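Local atomic coordinates of dephospho-CoA kinase (Campylobacter jejuni subsp. jejuni serotype O:2, PDB entry 4ZO4), a protein that probably catalyses the ATP-dependent phosphorylation of the 3'-hydroxyl of dephospho-CoA, the last step of coenzyme A biosynthesis. Residues F21-A35 and L107-P119. Numbering follows the deposited sequence.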
# COMPACT_ATOMS: atom_id res chain seq x y z
N PHE A 21 21.48 -3.04 -24.83
CA PHE A 21 20.54 -3.32 -25.92
C PHE A 21 20.20 -2.06 -26.67
O PHE A 21 19.88 -2.11 -27.86
CB PHE A 21 19.25 -3.92 -25.43
CG PHE A 21 18.29 -4.24 -26.53
CD1 PHE A 21 18.12 -5.54 -26.97
CD2 PHE A 21 17.54 -3.25 -27.13
CE1 PHE A 21 17.25 -5.83 -28.00
CE2 PHE A 21 16.65 -3.53 -28.14
CZ PHE A 21 16.50 -4.82 -28.58
N ILE A 22 20.27 -0.92 -25.98
CA ILE A 22 20.03 0.39 -26.60
C ILE A 22 21.25 0.96 -27.32
O ILE A 22 21.12 1.56 -28.40
CB ILE A 22 19.49 1.39 -25.56
CG1 ILE A 22 18.05 0.99 -25.17
CG2 ILE A 22 19.57 2.83 -26.07
CD1 ILE A 22 17.02 1.14 -26.28
N GLU A 23 22.44 0.77 -26.75
CA GLU A 23 23.66 1.18 -27.42
C GLU A 23 23.78 0.46 -28.76
O GLU A 23 24.10 1.07 -29.78
CB GLU A 23 24.88 0.87 -26.55
CG GLU A 23 26.20 0.96 -27.30
CD GLU A 23 26.32 2.25 -28.10
OE1 GLU A 23 26.32 3.34 -27.48
OE2 GLU A 23 26.39 2.18 -29.35
N ILE A 24 23.50 -0.83 -28.76
CA ILE A 24 23.52 -1.65 -29.97
C ILE A 24 22.37 -1.29 -30.94
O ILE A 24 22.56 -1.26 -32.15
CB ILE A 24 23.50 -3.15 -29.58
CG1 ILE A 24 24.84 -3.52 -28.91
CG2 ILE A 24 23.21 -4.04 -30.78
CD1 ILE A 24 24.80 -4.70 -27.95
N ALA A 25 21.18 -0.99 -30.43
CA ALA A 25 20.07 -0.61 -31.30
C ALA A 25 20.34 0.72 -32.04
O ALA A 25 19.95 0.89 -33.20
CB ALA A 25 18.80 -0.52 -30.49
N ASN A 26 20.99 1.65 -31.35
CA ASN A 26 21.34 2.94 -31.93
C ASN A 26 22.35 2.73 -33.03
O ASN A 26 22.16 3.20 -34.16
CB ASN A 26 21.96 3.87 -30.90
CG ASN A 26 20.93 4.56 -30.01
OD1 ASN A 26 21.29 5.13 -28.99
ND2 ASN A 26 19.67 4.51 -30.40
N SER A 27 23.42 2.03 -32.70
CA SER A 27 24.50 1.83 -33.66
C SER A 27 23.91 1.19 -34.92
O SER A 27 24.08 1.71 -36.00
CB SER A 27 25.66 1.04 -33.05
OG SER A 27 25.26 -0.25 -32.65
N LEU A 28 23.11 0.15 -34.76
CA LEU A 28 22.39 -0.45 -35.89
C LEU A 28 21.35 0.46 -36.59
O LEU A 28 20.69 0.05 -37.54
CB LEU A 28 21.71 -1.75 -35.45
CG LEU A 28 22.65 -2.89 -35.01
CD1 LEU A 28 21.85 -4.18 -34.86
CD2 LEU A 28 23.83 -3.12 -35.97
N GLY A 29 21.21 1.69 -36.08
CA GLY A 29 20.46 2.75 -36.76
C GLY A 29 18.99 2.87 -36.41
O GLY A 29 18.25 3.57 -37.11
N PHE A 30 18.54 2.22 -35.33
CA PHE A 30 17.12 2.32 -34.95
C PHE A 30 16.91 3.38 -33.89
O PHE A 30 17.78 3.60 -33.05
CB PHE A 30 16.60 0.98 -34.47
CG PHE A 30 16.54 -0.07 -35.54
CD1 PHE A 30 15.36 -0.28 -36.25
CD2 PHE A 30 17.66 -0.84 -35.85
CE1 PHE A 30 15.29 -1.24 -37.24
CE2 PHE A 30 17.60 -1.81 -36.84
CZ PHE A 30 16.41 -2.00 -37.54
N LYS A 31 15.74 4.03 -33.94
CA LYS A 31 15.36 5.12 -33.02
C LYS A 31 14.97 4.63 -31.62
O LYS A 31 14.14 3.75 -31.49
CB LYS A 31 14.15 5.89 -33.57
CG LYS A 31 14.33 6.54 -34.94
CD LYS A 31 15.02 7.90 -34.85
CE LYS A 31 14.65 8.80 -36.02
NZ LYS A 31 15.11 10.21 -35.83
N SER A 32 15.55 5.22 -30.58
CA SER A 32 15.07 5.00 -29.21
C SER A 32 14.69 6.30 -28.53
O SER A 32 15.31 7.33 -28.75
CB SER A 32 16.14 4.35 -28.36
OG SER A 32 17.18 5.28 -28.12
N ILE A 33 13.68 6.23 -27.67
CA ILE A 33 13.41 7.33 -26.71
C ILE A 33 13.61 6.82 -25.29
O ILE A 33 13.44 5.63 -25.02
CB ILE A 33 12.00 7.94 -26.87
CG1 ILE A 33 10.91 6.92 -26.54
CG2 ILE A 33 11.82 8.45 -28.29
CD1 ILE A 33 9.53 7.35 -26.98
N SER A 34 14.04 7.68 -24.40
CA SER A 34 14.23 7.25 -22.99
C SER A 34 13.06 7.69 -22.11
O SER A 34 12.68 8.87 -22.11
CB SER A 34 15.53 7.79 -22.43
OG SER A 34 15.63 7.51 -21.04
N ALA A 35 12.50 6.74 -21.35
CA ALA A 35 11.36 7.03 -20.45
C ALA A 35 11.82 7.92 -19.31
O ALA A 35 11.18 8.93 -19.04
CB ALA A 35 10.72 5.77 -19.92
N LEU A 107 7.02 8.27 -34.27
CA LEU A 107 7.91 7.28 -34.86
C LEU A 107 7.15 6.10 -35.42
O LEU A 107 7.69 5.40 -36.28
CB LEU A 107 8.89 6.78 -33.81
CG LEU A 107 9.58 7.88 -33.00
CD1 LEU A 107 10.48 7.31 -31.92
CD2 LEU A 107 10.34 8.79 -33.96
N ASP A 108 5.92 5.86 -34.94
CA ASP A 108 5.11 4.75 -35.48
C ASP A 108 4.65 5.03 -36.91
O ASP A 108 4.59 4.12 -37.74
CB ASP A 108 3.87 4.44 -34.63
CG ASP A 108 3.15 3.18 -35.11
OD1 ASP A 108 3.78 2.09 -35.07
OD2 ASP A 108 1.98 3.26 -35.54
N LYS A 109 4.32 6.28 -37.19
CA LYS A 109 3.89 6.69 -38.52
C LYS A 109 5.11 6.83 -39.44
O LYS A 109 5.03 6.64 -40.65
CB LYS A 109 3.09 7.99 -38.45
CG LYS A 109 1.93 7.98 -37.45
CD LYS A 109 0.87 6.94 -37.79
CE LYS A 109 -0.12 6.81 -36.66
NZ LYS A 109 -1.41 6.21 -37.14
N GLU A 110 6.25 7.13 -38.82
CA GLU A 110 7.56 7.12 -39.48
C GLU A 110 7.95 5.72 -39.97
O GLU A 110 9.05 5.52 -40.50
CB GLU A 110 8.59 7.62 -38.48
CG GLU A 110 9.81 8.30 -39.04
CD GLU A 110 10.69 8.82 -37.92
OE1 GLU A 110 11.86 8.37 -37.83
OE2 GLU A 110 10.22 9.66 -37.12
N ASN A 111 7.08 4.74 -39.73
CA ASN A 111 7.14 3.40 -40.34
C ASN A 111 8.47 2.65 -40.26
O ASN A 111 8.72 1.78 -41.09
CB ASN A 111 6.62 3.47 -41.78
CG ASN A 111 5.12 3.27 -41.85
OD1 ASN A 111 4.61 2.27 -41.35
ND2 ASN A 111 4.42 4.21 -42.48
N LYS A 112 9.29 2.95 -39.27
CA LYS A 112 10.48 2.17 -38.97
C LYS A 112 10.41 1.74 -37.49
O LYS A 112 9.89 2.48 -36.66
CB LYS A 112 11.73 2.99 -39.26
CG LYS A 112 13.01 2.17 -39.27
CD LYS A 112 14.25 3.04 -39.05
CE LYS A 112 15.43 2.18 -38.60
NZ LYS A 112 16.74 2.85 -38.80
N ALA A 113 10.90 0.54 -37.18
CA ALA A 113 10.92 0.03 -35.81
C ALA A 113 11.69 0.97 -34.91
O ALA A 113 12.73 1.53 -35.35
CB ALA A 113 11.53 -1.35 -35.73
N PHE A 114 11.17 1.13 -33.68
CA PHE A 114 11.77 1.97 -32.64
C PHE A 114 11.59 1.38 -31.22
O PHE A 114 10.70 0.56 -30.96
CB PHE A 114 11.21 3.41 -32.71
CG PHE A 114 9.76 3.53 -32.32
CD1 PHE A 114 9.40 3.95 -31.04
CD2 PHE A 114 8.74 3.25 -33.24
CE1 PHE A 114 8.06 4.07 -30.68
CE2 PHE A 114 7.40 3.37 -32.88
CZ PHE A 114 7.06 3.78 -31.60
N PHE A 115 12.46 1.83 -30.31
CA PHE A 115 12.59 1.29 -28.96
C PHE A 115 12.42 2.35 -27.85
O PHE A 115 13.14 3.35 -27.79
CB PHE A 115 13.93 0.56 -28.84
CG PHE A 115 14.04 -0.65 -29.75
CD1 PHE A 115 13.38 -1.83 -29.42
CD2 PHE A 115 14.74 -0.59 -30.96
CE1 PHE A 115 13.43 -2.93 -30.26
CE2 PHE A 115 14.78 -1.69 -31.81
CZ PHE A 115 14.13 -2.87 -31.45
N VAL A 116 11.43 2.14 -27.00
CA VAL A 116 11.21 2.97 -25.82
C VAL A 116 11.95 2.31 -24.67
O VAL A 116 11.53 1.29 -24.12
CB VAL A 116 9.70 3.05 -25.45
CG1 VAL A 116 9.48 3.94 -24.25
CG2 VAL A 116 8.86 3.53 -26.63
N GLU A 117 13.10 2.86 -24.34
CA GLU A 117 13.79 2.36 -23.16
C GLU A 117 12.92 2.69 -21.95
O GLU A 117 12.41 3.81 -21.83
CB GLU A 117 15.17 3.02 -23.06
CG GLU A 117 15.83 2.81 -21.71
CD GLU A 117 17.30 3.17 -21.72
OE1 GLU A 117 17.74 3.90 -22.64
OE2 GLU A 117 18.01 2.71 -20.79
N ILE A 118 12.73 1.73 -21.04
CA ILE A 118 11.87 1.97 -19.86
C ILE A 118 12.26 1.13 -18.64
O ILE A 118 12.46 -0.07 -18.76
CB ILE A 118 10.39 1.74 -20.23
CG1 ILE A 118 9.45 2.15 -19.10
CG2 ILE A 118 10.14 0.29 -20.60
CD1 ILE A 118 7.98 2.10 -19.47
N PRO A 119 12.40 1.76 -17.46
CA PRO A 119 12.59 1.00 -16.20
C PRO A 119 11.49 0.02 -15.92
O PRO A 119 10.31 0.34 -16.04
CB PRO A 119 12.60 2.07 -15.12
CG PRO A 119 12.90 3.37 -15.81
CD PRO A 119 12.53 3.21 -17.26
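F115 N donates to K31 O at 2.8 Å with an N-H...O angle of 164°, the straightest of four backbone bonds joining strand 31-34 and the following A35 to strand 114-117. The same residue F115 then accepts through its O from I33 N (2.9 Å). I33 O in turn takes E117 N, and A35 N closes the series on E117 O at 3.0 Å. F115 thus bonds K31 through its N and I33 through its O, residues two apart that flank its partner S32, as in parallel pairing; the strand axes lie 18° apart.

The pairing places F115 under helix 15-27. With CG anti to its carbonyl carbon, the ring presents one face to the CE2 edge of F21, a T-shaped contact with centroids 5.3 Å apart and planes at 76°. A25 CB reaches its CD2, while I22 CD1 lies against its CB; F8 and V10 of strand 7-12 also touch this phenylalanine.

In topology this is the P-loop kinase fold, with strand order 2-3-1-4-5. The crossover from strand 7-12 through helix 15-27 to the edge strand 31-34 straddles strand 114-117, and the axes of segments 21-27 and 114-117 approach to 10.0 Å, running roughly antiparallel. E117, on the same sheet face as F115, sends its carboxylate past I22 towards K18, a predicted ATP-binding residue, with which OE2 forms a long, weak ion pair.

On the other face, I33 and V116 point the same way side by side, I33 CD1 to V116 CG2 3.9 Å, and L107 CD1 meets I33 CG2. At the loop end, K112 extends its chain across F30 until NZ stands over the ring, 4.5 Å from the centroid, a cation-pi contact; A113 O lies at that ring's edge.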